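Local coordinates for protein HTH-type transcriptional regulator cbl (Escherichia coli K12, PDB 2FYI) that may serve as an accessory regulator of the cys regulon, being a DNA-binding LysR-family transcription factor represented here by its cofactor-binding domain, at residues A[199-202]-A[203-207]; A[152-156]-A[157-161]; A[130-134]-A[135-139]; A[31-34]-A[35-39]. All coordinates share one frame; numbering follows the deposited sequence.

Contact 1: residues A[199-202]-A[203-207]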
loop_
_atom_site.group_PDB
_atom_site.type_symbol
_atom_site.label_atom_id
_atom_site.label_comp_id
_atom_site.label_asym_id
_atom_site.label_seq_id
_atom_site.Cartn_x
_atom_site.Cartn_y
_atom_site.Cartn_z
ATOM N N GLN A 199 12.513 -26.643 -7.037
ATOM C CA GLN A 199 11.435 -26.555 -8.008
ATOM C C GLN A 199 11.951 -26.414 -9.456
ATOM O O GLN A 199 12.833 -25.597 -9.721
ATOM C CB GLN A 199 10.525 -25.384 -7.636
ATOM C CG GLN A 199 9.197 -25.338 -8.365
ATOM C CD GLN A 199 8.447 -26.662 -8.278
ATOM O OE1 GLN A 199 8.565 -27.403 -7.276
ATOM N NE2 GLN A 199 7.676 -26.976 -9.328
ATOM N N LEU A 200 11.425 -27.221 -10.381
ATOM C CA LEU A 200 11.632 -27.013 -11.822
ATOM C C LEU A 200 10.851 -25.787 -12.342
ATOM O O LEU A 200 9.773 -25.466 -11.823
ATOM C CB LEU A 200 11.181 -28.252 -12.588
ATOM C CG LEU A 200 11.890 -29.602 -12.383
ATOM C CD1 LEU A 200 11.420 -30.619 -13.430
ATOM C CD2 LEU A 200 13.401 -29.439 -12.448
ATOM N N GLN A 201 11.371 -25.110 -13.369
ATOM C CA GLN A 201 10.712 -23.911 -13.919
ATOM C C GLN A 201 10.674 -23.831 -15.449
ATOM O O GLN A 201 11.400 -24.558 -16.146
ATOM C CB GLN A 201 11.391 -22.665 -13.398
ATOM C CG GLN A 201 11.477 -22.583 -11.873
ATOM C CD GLN A 201 10.193 -22.067 -11.214
ATOM O OE1 GLN A 201 9.200 -21.725 -11.889
ATOM N NE2 GLN A 201 10.213 -21.997 -9.892
ATOM N N ARG A 202 9.815 -22.943 -15.963
ATOM C CA ARG A 202 9.764 -22.614 -17.403
ATOM C C ARG A 202 10.978 -21.778 -17.779
ATOM O O ARG A 202 11.553 -21.102 -16.920
ATOM C CB ARG A 202 8.509 -21.801 -17.722
ATOM C CG ARG A 202 7.174 -22.529 -17.505
ATOM C CD ARG A 202 6.942 -23.543 -18.608
ATOM N NE ARG A 202 7.561 -23.088 -19.856
ATOM C CZ ARG A 202 6.951 -22.355 -20.785
ATOM N NH1 ARG A 202 5.679 -21.988 -20.650
ATOM N NH2 ARG A 202 7.613 -21.998 -21.869
ATOM N N ASN A 203 11.363 -21.780 -19.045
ATOM C CA ASN A 203 12.586 -21.078 -19.442
ATOM C C ASN A 203 12.585 -19.595 -19.074
ATOM O O ASN A 203 13.609 -19.052 -18.637
ATOM C CB ASN A 203 12.876 -21.262 -20.933
ATOM C CG ASN A 203 11.778 -20.694 -21.829
ATOM O OD1 ASN A 203 10.613 -21.062 -21.711
ATOM N ND2 ASN A 203 12.155 -19.788 -22.736
ATOM N N TYR A 204 11.429 -18.945 -19.233
ATOM C CA TYR A 204 11.323 -17.513 -18.970
ATOM C C TYR A 204 11.509 -17.078 -17.496
ATOM O O TYR A 204 11.881 -15.922 -17.233
ATOM C CB TYR A 204 10.046 -16.930 -19.565
ATOM C CG TYR A 204 8.786 -17.595 -19.118
ATOM C CD1 TYR A 204 8.030 -18.369 -20.006
ATOM C CD2 TYR A 204 8.324 -17.455 -17.809
ATOM C CE1 TYR A 204 6.825 -18.993 -19.597
ATOM C CE2 TYR A 204 7.123 -18.072 -17.376
ATOM C CZ TYR A 204 6.378 -18.838 -18.273
ATOM O OH TYR A 204 5.198 -19.449 -17.862
ATOM N N VAL A 205 11.257 -17.977 -16.542
ATOM C CA VAL A 205 11.453 -17.629 -15.132
ATOM C C VAL A 205 12.943 -17.486 -14.964
ATOM O O VAL A 205 13.416 -16.516 -14.387
ATOM C CB VAL A 205 10.979 -18.746 -14.172
ATOM C CG1 VAL A 205 11.357 -18.436 -12.710
ATOM C CG2 VAL A 205 9.503 -19.012 -14.345
ATOM N N TRP A 206 13.692 -18.453 -15.501
ATOM C CA TRP A 206 15.150 -18.439 -15.350
ATOM C C TRP A 206 15.716 -17.163 -15.959
ATOM O O TRP A 206 16.591 -16.520 -15.380
ATOM C CB TRP A 206 15.805 -19.671 -15.965
ATOM C CG TRP A 206 15.355 -20.960 -15.386
ATOM C CD1 TRP A 206 14.706 -21.994 -16.046
ATOM C CD2 TRP A 206 15.514 -21.390 -14.038
ATOM N NE1 TRP A 206 14.466 -23.040 -15.179
ATOM C CE2 TRP A 206 14.948 -22.694 -13.939
ATOM C CE3 TRP A 206 16.076 -20.812 -12.899
ATOM C CZ2 TRP A 206 14.932 -23.413 -12.732
ATOM C CZ3 TRP A 206 16.059 -21.526 -11.708
ATOM C CH2 TRP A 206 15.493 -22.809 -11.633
ATOM N N ARG A 207 15.177 -16.779 -17.113
ATOM C CA ARG A 207 15.622 -15.555 -17.730
ATOM C C ARG A 207 15.312 -14.295 -16.929
ATOM O O ARG A 207 16.141 -13.406 -16.841
ATOM C CB ARG A 207 15.084 -15.403 -19.133
ATOM C CG ARG A 207 15.821 -14.268 -19.806
ATOM C CD ARG A 207 17.258 -14.696 -20.130
ATOM N NE ARG A 207 17.254 -15.372 -21.428
ATOM C CZ ARG A 207 17.448 -14.741 -22.593
ATOM N NH1 ARG A 207 17.705 -13.424 -22.602
ATOM N NH2 ARG A 207 17.408 -15.420 -23.748
#
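Q201 and W206 carry most of the van der Waals contact in this turn. Q201 lays its aliphatic stem over one face of the indole: CB stands 3.6 Å from W206 CE2, and CG 3.7 Å from W206 CZ2. The Q201 amide plane is nearly perpendicular to the ring. With the chain bent at chi2 (-82°), the amide turns toward V205, and Q201 OE1 comes into van der Waals contact with V205 CG2 at 3.7 Å. The pi contacts belong to R202 and Y204: R202 CB sits over the face of the Y204 ring in a CH-pi contact, 3.8 Å from the centroid. Y204 CE1 in turn lies over one face of the R202 guanidinium, 3.4 Å from NH1. Among the polar contacts, V205 N donates to R202 O (3.2 Å) from above the carbonyl plane. R202 NH2 makes a weak bond to N203 OD1 (3.1 Å); the stronger partner of the guanidinium is S13 O, bound by NH1. W206 also packs on I221 and V225 of helix 218-226 and forms a cation-pi pair with K222; with an alanine in its place, the stem of Q201 is likely to lose its resting surface and K222 its aromatic partner. R202 occupies the N-cap position, and its carbonyl accepts the N-H of V205, three residues on, at the start of helix 203-212 of the LysR substrate-binding domain.

Contact 2: residues A[152-156]-A[157-161]; sequences KTYVA and LGLGI
Y154 O meets the backbone of the turn that follows it, taking weak bonds from both G158 N (3.2 Å) and L159 N (3.0 Å). One residue earlier, T153 O receives L157 N at 2.9 Å in an ordinary helical bond. V155 O is held twice: G158 N comes in at 3.2 Å from well above the carbonyl plane, and a water donates to it at 2.8 Å. The same water donates to G160 O, 2.9 Å away, tying the departing chain to the helix. Reversal at G158, where phi is 111°, with L159 N returning to Y154 O and G158 N to V155 O, makes this a Schellman motif. It closes helix 148-157 ahead of strand 161-165. Beside the polar grip, L157 and L159 lie alongside Y154 and point the same way: L157 CD2 is 3.7 Å from Y154 CE2, and L159 CD2 is 4.0 Å from Y154 CD2. CG anti to the backbone N in both leucines (chi1 near -160°) helps bring each CD2 alongside the tyrosine. The hydroxyls look to the dimer: Y154 OH is bonded to A25 O of the second subunit, and T153 OG1 to R26 NH2 of the second subunit as well as to D149 O of its own chain.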
loop_
_atom_site.group_PDB
_atom_site.type_symbol
_atom_site.label_atom_id
_atom_site.label_comp_id
_atom_site.label_asym_id
_atom_site.label_seq_id
_atom_site.Cartn_x
_atom_site.Cartn_y
_atom_site.Cartn_z
ATOM N N LYS A 152 4.520 9.697 2.356
ATOM C CA LYS A 152 4.596 11.031 1.707
ATOM C C LYS A 152 3.431 11.944 2.103
ATOM O O LYS A 152 3.630 13.118 2.417
ATOM C CB LYS A 152 4.683 10.951 0.187
ATOM C CG LYS A 152 6.022 10.487 -0.304
ATOM C CD LYS A 152 5.857 9.754 -1.634
ATOM C CE LYS A 152 7.175 9.193 -2.191
ATOM N NZ LYS A 152 6.864 8.381 -3.445
ATOM N N THR A 153 2.219 11.398 2.112
ATOM C CA THR A 153 1.047 12.193 2.410
ATOM C C THR A 153 1.144 12.817 3.796
ATOM O O THR A 153 0.815 13.995 3.960
ATOM C CB THR A 153 -0.203 11.341 2.261
ATOM O OG1 THR A 153 -0.264 10.882 0.905
ATOM C CG2 THR A 153 -1.478 12.087 2.607
ATOM N N TYR A 154 1.611 12.060 4.794
ATOM C CA TYR A 154 1.535 12.568 6.158
ATOM C C TYR A 154 2.685 13.511 6.486
ATOM O O TYR A 154 2.553 14.380 7.372
ATOM C CB TYR A 154 1.258 11.441 7.191
ATOM C CG TYR A 154 -0.172 11.102 7.059
ATOM C CD1 TYR A 154 -0.593 10.098 6.188
ATOM C CD2 TYR A 154 -1.121 11.886 7.657
ATOM C CE1 TYR A 154 -1.957 9.843 5.994
ATOM C CE2 TYR A 154 -2.478 11.660 7.454
ATOM C CZ TYR A 154 -2.895 10.639 6.632
ATOM O OH TYR A 154 -4.262 10.445 6.436
ATOM N N VAL A 155 3.796 13.372 5.762
ATOM C CA VAL A 155 4.899 14.301 5.955
ATOM C C VAL A 155 4.460 15.627 5.361
ATOM O O VAL A 155 4.630 16.696 5.954
ATOM C CB VAL A 155 6.184 13.815 5.263
ATOM C CG1 VAL A 155 7.206 14.937 5.178
ATOM C CG2 VAL A 155 6.752 12.548 5.953
ATOM N N ALA A 156 3.862 15.549 4.184
ATOM C CA ALA A 156 3.329 16.730 3.531
ATOM C C ALA A 156 2.284 17.390 4.413
ATOM O O ALA A 156 2.238 18.590 4.495
ATOM C CB ALA A 156 2.737 16.369 2.205
ATOM N N LEU A 157 1.456 16.609 5.092
ATOM C CA LEU A 157 0.386 17.144 5.906
ATOM C C LEU A 157 0.879 17.863 7.139
ATOM O O LEU A 157 0.169 18.693 7.674
ATOM C CB LEU A 157 -0.502 16.019 6.377
ATOM C CG LEU A 157 -1.876 16.495 6.807
ATOM C CD1 LEU A 157 -2.636 16.907 5.570
ATOM C CD2 LEU A 157 -2.601 15.360 7.490
ATOM N N GLY A 158 2.068 17.535 7.630
ATOM C CA GLY A 158 2.536 18.132 8.848
ATOM C C GLY A 158 2.628 17.211 10.043
ATOM O O GLY A 158 3.177 17.587 11.077
ATOM N N LEU A 159 2.132 15.987 9.929
ATOM C CA LEU A 159 2.126 15.064 11.062
ATOM C C LEU A 159 3.486 14.748 11.695
ATOM O O LEU A 159 3.512 14.425 12.888
ATOM C CB LEU A 159 1.488 13.771 10.640
ATOM C CG LEU A 159 0.998 12.879 11.767
ATOM C CD1 LEU A 159 -0.212 13.519 12.461
ATOM C CD2 LEU A 159 0.642 11.517 11.186
ATOM N N GLY A 160 4.583 14.830 10.920
ATOM C CA GLY A 160 5.922 14.384 11.349
ATOM C C GLY A 160 6.956 14.241 10.214
ATOM O O GLY A 160 6.709 14.632 9.077
ATOM N N ILE A 161 8.129 13.700 10.483
ATOM C CA ILE A 161 9.083 13.470 9.401
ATOM C C ILE A 161 9.111 11.988 8.990
ATOM O O ILE A 161 8.616 11.118 9.720
ATOM C CB ILE A 161 10.493 13.885 9.817
ATOM C CG1 ILE A 161 10.973 12.994 10.961
ATOM C CG2 ILE A 161 10.516 15.335 10.204
ATOM C CD1 ILE A 161 12.117 13.525 11.726
HETATM O O HOH W 1 5.573 17.187 8.521
#

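Contact 3: residues A[130-134]-A[135-139]; sequences DAFAR and KGLLA
The ring of F132 meets A139 obliquely: A139 CB is 3.6 Å from F132 CE1 and 3.7 Å from CD1. L137 approaches the same ring obliquely with CD1, while its CB stands 4.2 Å from F132 CB. With CG anti to its own carbonyl carbon (chi1 -76°), F132 sends the ring off the helix to where the returning chain passes, and L107, A111 and L115 pack on it further. The other flat group, the R134 guanidinium, folds back along the helix and lays one face over D130 O and A131 N, the carbonyl oxygen lying over its centre; NH2 has a long, weak ion pair with D187. K135 CB comes within 3.5 Å of F132 O.

Two donors hold that oxygen from opposite faces of the carbonyl plane. L137 N binds F132 O at 3.1 Å in a fairly straight bond (159° at the hydrogen), and K135 N binds it at 2.7 Å with a more bent one (132°). G136 N adds a third bond, to A133 O at 2.9 Å, so the carbonyls of F132 and A133 near the end of the helix both find backbone partners in the turn. G136 has a positive phi, a conformation favourable to glycine. The pair formed by L137 N with F132 O and G136 N with A133 O defines a Schellman motif with G136 as the C-prime residue, closing the helix that holds residues 130-134 and turning the chain toward strand 141-145.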
loop_
_atom_site.group_PDB
_atom_site.type_symbol
_atom_site.label_atom_id
_atom_site.label_comp_id
_atom_site.label_asym_id
_atom_site.label_seq_id
_atom_site.Cartn_x
_atom_site.Cartn_y
_atom_site.Cartn_z
ATOM N N ASP A 130 17.162 -0.828 15.090
ATOM C CA ASP A 130 18.485 -1.198 15.585
ATOM C C ASP A 130 19.437 -0.035 15.651
ATOM O O ASP A 130 20.241 0.079 16.571
ATOM C CB ASP A 130 19.094 -2.249 14.695
ATOM C CG ASP A 130 18.354 -3.557 14.779
ATOM O OD1 ASP A 130 17.423 -3.629 15.631
ATOM O OD2 ASP A 130 18.703 -4.499 14.004
ATOM N N ALA A 131 19.369 0.827 14.648
ATOM C CA ALA A 131 20.196 2.002 14.663
ATOM C C ALA A 131 19.903 2.747 15.964
ATOM O O ALA A 131 20.836 3.030 16.712
ATOM C CB ALA A 131 19.917 2.855 13.480
ATOM N N PHE A 132 18.623 3.015 16.259
ATOM C CA PHE A 132 18.256 3.746 17.454
ATOM C C PHE A 132 18.624 3.015 18.722
ATOM O O PHE A 132 19.091 3.648 19.688
ATOM C CB PHE A 132 16.774 4.062 17.472
ATOM C CG PHE A 132 16.389 5.194 16.550
ATOM C CD1 PHE A 132 15.430 5.008 15.556
ATOM C CD2 PHE A 132 17.003 6.441 16.661
ATOM C CE1 PHE A 132 15.070 6.036 14.696
ATOM C CE2 PHE A 132 16.650 7.479 15.816
ATOM C CZ PHE A 132 15.683 7.269 14.815
ATOM N N ALA A 133 18.430 1.692 18.748
ATOM C CA ALA A 133 18.724 0.949 19.978
ATOM C C ALA A 133 20.180 1.075 20.331
ATOM O O ALA A 133 20.527 1.123 21.490
ATOM C CB ALA A 133 18.368 -0.446 19.846
ATOM N N ARG A 134 21.050 1.140 19.338
ATOM C CA ARG A 134 22.447 1.384 19.649
ATOM C C ARG A 134 22.610 2.698 20.398
ATOM O O ARG A 134 23.528 2.825 21.146
ATOM C CB ARG A 134 23.319 1.387 18.405
ATOM C CG ARG A 134 23.627 0.013 17.845
ATOM C CD ARG A 134 24.290 0.118 16.430
ATOM N NE ARG A 134 23.640 -0.737 15.412
ATOM C CZ ARG A 134 23.077 -0.309 14.272
ATOM N NH1 ARG A 134 23.079 0.992 13.952
ATOM N NH2 ARG A 134 22.504 -1.194 13.447
ATOM N N LYS A 135 21.729 3.680 20.236
ATOM C CA LYS A 135 21.846 4.871 21.087
ATOM C C LYS A 135 20.998 4.859 22.366
ATOM O O LYS A 135 20.744 5.926 22.935
ATOM C CB LYS A 135 21.500 6.133 20.324
ATOM C CG LYS A 135 22.390 6.394 19.185
ATOM C CD LYS A 135 23.802 6.252 19.586
ATOM C CE LYS A 135 24.644 6.090 18.343
ATOM N NZ LYS A 135 25.910 6.861 18.523
ATOM N N GLY A 136 20.558 3.684 22.825
ATOM C CA GLY A 136 19.586 3.598 23.935
ATOM C C GLY A 136 18.166 4.151 23.695
ATOM O O GLY A 136 17.444 4.410 24.665
ATOM N N LEU A 137 17.756 4.306 22.429
ATOM C CA LEU A 137 16.532 5.007 22.107
ATOM C C LEU A 137 15.442 4.195 21.416
ATOM O O LEU A 137 15.733 3.307 20.604
ATOM C CB LEU A 137 16.851 6.143 21.170
ATOM C CG LEU A 137 17.513 7.378 21.761
ATOM C CD1 LEU A 137 17.947 8.299 20.640
ATOM C CD2 LEU A 137 16.561 8.085 22.785
ATOM N N LEU A 138 14.183 4.550 21.711
ATOM C CA LEU A 138 13.005 4.183 20.902
ATOM C C LEU A 138 12.610 5.333 19.979
ATOM O O LEU A 138 12.602 6.473 20.401
ATOM C CB LEU A 138 11.812 3.896 21.796
ATOM C CG LEU A 138 11.947 2.701 22.728
ATOM C CD1 LEU A 138 10.772 2.677 23.714
ATOM C CD2 LEU A 138 12.025 1.446 21.907
ATOM N N ALA A 139 12.275 5.059 18.722
ATOM C CA ALA A 139 11.763 6.123 17.872
ATOM C C ALA A 139 10.305 6.364 18.246
ATOM O O ALA A 139 9.614 5.450 18.682
ATOM C CB ALA A 139 11.885 5.763 16.421
#

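Contact 4: residues A[31-34]-A[35-39]; sequences EVIK and AFREL
Helix 29-39 runs unbroken through this contact, and four consecutive main-chain bonds from each residue to the fourth one on hold its turns together. A35 N donates to E31 O (3.1 Å), F36 N to V32 O (2.9 Å), R37 N to I33 O (3.0 Å) and E38 N to K34 O (3.2 Å). The bonds to V32 O and K34 O arrive nearly along the C=O axis; the other two donors are tilted moderately from the carbonyl plane. Side chains add little across the turn. The clearest pair is I33 with R37, which cross obliquely: I33 CG2, anti to its backbone N, touches R37 CD at 3.9 Å. R37 CG also passes 3.4 Å from I33 O, and A35 CB rests 3.3 Å from V32 O. F36 leads its ring away from the earlier turn (chi1 -177°), toward Y204 and F40. The second subunit also lies against the helix: its Y154 packs on I33, its L157 on K34 and R37, and R37 NH2 makes a weak bond to its G158 O. Within the chain, I33 faces L45 and L47 of strand 43-49, while V32, F36 and L39 pack on helix 203-212.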
loop_
_atom_site.group_PDB
_atom_site.type_symbol
_atom_site.label_atom_id
_atom_site.label_comp_id
_atom_site.label_asym_id
_atom_site.label_seq_id
_atom_site.Cartn_x
_atom_site.Cartn_y
_atom_site.Cartn_z
ATOM N N GLU A 31 10.849 -1.007 -14.805
ATOM C CA GLU A 31 11.913 -1.015 -15.801
ATOM C C GLU A 31 12.213 -2.418 -16.334
ATOM O O GLU A 31 12.238 -2.687 -17.539
ATOM C CB GLU A 31 13.169 -0.518 -15.152
ATOM C CG GLU A 31 14.255 -0.312 -16.135
ATOM C CD GLU A 31 15.135 0.867 -15.740
ATOM O OE1 GLU A 31 15.305 1.095 -14.504
ATOM O OE2 GLU A 31 15.644 1.562 -16.670
ATOM N N VAL A 32 12.499 -3.308 -15.406
ATOM C CA VAL A 32 12.675 -4.705 -15.699
ATOM C C VAL A 32 11.468 -5.260 -16.447
ATOM O O VAL A 32 11.624 -5.961 -17.436
ATOM C CB VAL A 32 12.810 -5.495 -14.382
ATOM C CG1 VAL A 32 12.807 -6.963 -14.648
ATOM C CG2 VAL A 32 14.065 -5.094 -13.618
ATOM N N ILE A 33 10.260 -4.973 -15.978
ATOM C CA ILE A 33 9.086 -5.466 -16.683
ATOM C C ILE A 33 8.978 -5.011 -18.129
ATOM O O ILE A 33 8.638 -5.808 -18.991
ATOM C CB ILE A 33 7.821 -5.221 -15.925
ATOM C CG1 ILE A 33 7.787 -6.227 -14.791
ATOM C CG2 ILE A 33 6.614 -5.411 -16.822
ATOM C CD1 ILE A 33 6.835 -5.863 -13.699
ATOM N N LYS A 34 9.295 -3.751 -18.405
ATOM C CA LYS A 34 9.409 -3.304 -19.792
ATOM C C LYS A 34 10.359 -4.189 -20.581
ATOM O O LYS A 34 10.012 -4.696 -21.668
ATOM C CB LYS A 34 9.884 -1.868 -19.889
ATOM C CG LYS A 34 8.805 -0.871 -19.598
ATOM C CD LYS A 34 9.090 0.482 -20.296
ATOM C CE LYS A 34 10.071 1.423 -19.502
ATOM N NZ LYS A 34 9.629 1.859 -18.109
ATOM N N ALA A 35 11.563 -4.375 -20.048
ATOM C CA ALA A 35 12.571 -5.211 -20.720
ATOM C C ALA A 35 12.039 -6.599 -21.025
ATOM O O ALA A 35 12.165 -7.120 -22.144
ATOM C CB ALA A 35 13.798 -5.350 -19.861
ATOM N N PHE A 36 11.471 -7.213 -19.996
ATOM C CA PHE A 36 10.949 -8.553 -20.121
ATOM C C PHE A 36 9.866 -8.656 -21.189
ATOM O O PHE A 36 9.857 -9.620 -21.948
ATOM C CB PHE A 36 10.419 -9.026 -18.785
ATOM C CG PHE A 36 9.907 -10.438 -18.797
ATOM C CD1 PHE A 36 8.553 -10.704 -18.959
ATOM C CD2 PHE A 36 10.770 -11.507 -18.612
ATOM C CE1 PHE A 36 8.058 -12.012 -18.957
ATOM C CE2 PHE A 36 10.282 -12.827 -18.609
ATOM C CZ PHE A 36 8.913 -13.065 -18.788
ATOM N N ARG A 37 8.966 -7.673 -21.269
ATOM C CA ARG A 37 7.878 -7.736 -22.228
ATOM C C ARG A 37 8.363 -7.636 -23.669
ATOM O O ARG A 37 7.775 -8.244 -24.553
ATOM C CB ARG A 37 6.803 -6.714 -21.890
ATOM C CG ARG A 37 5.960 -7.171 -20.679
ATOM C CD ARG A 37 4.846 -6.195 -20.228
ATOM N NE ARG A 37 3.715 -6.146 -21.160
ATOM C CZ ARG A 37 2.936 -5.074 -21.302
ATOM N NH1 ARG A 37 3.188 -3.997 -20.567
ATOM N NH2 ARG A 37 1.926 -5.054 -22.173
ATOM N N GLU A 38 9.440 -6.891 -23.913
ATOM C CA GLU A 38 10.082 -6.877 -25.241
ATOM C C GLU A 38 10.641 -8.246 -25.562
ATOM O O GLU A 38 10.337 -8.852 -26.581
ATOM C CB GLU A 38 11.278 -5.959 -25.217
ATOM C CG GLU A 38 10.970 -4.594 -24.692
ATOM C CD GLU A 38 10.946 -3.580 -25.820
ATOM O OE1 GLU A 38 10.657 -3.995 -26.981
ATOM O OE2 GLU A 38 11.229 -2.383 -25.544
ATOM N N LEU A 39 11.495 -8.714 -24.668
ATOM C CA LEU A 39 12.141 -9.994 -24.808
ATOM C C LEU A 39 11.141 -11.116 -24.970
ATOM O O LEU A 39 11.314 -11.973 -25.809
ATOM C CB LEU A 39 12.962 -10.267 -23.565
ATOM C CG LEU A 39 13.841 -11.491 -23.663
ATOM C CD1 LEU A 39 14.998 -11.070 -24.531
ATOM C CD2 LEU A 39 14.312 -11.925 -22.279
#

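Along the chain the order is contact 4, contact 3, contact 2, contact 1. Contacts 1 and 4 share one lobe of the periplasmic-binding-protein-like fold: their centres lie about 16 Å apart, and helices 203-212 and 29-39 touch where R207 NH1 meets L39 CD2 at 3.7 Å. Contacts 2 and 3, centres about 22 Å apart, end helices in the other lobe; their loops lead into strands 161-165 and 141-145, both parallel neighbours of strand 115-118. The centre of contact 1 is about 43 Å from those of contacts 2 and 3. Across the dimer, contact 2 of one subunit faces contact 4 of the other, so a helix from each lobe forms part of the subunit interface.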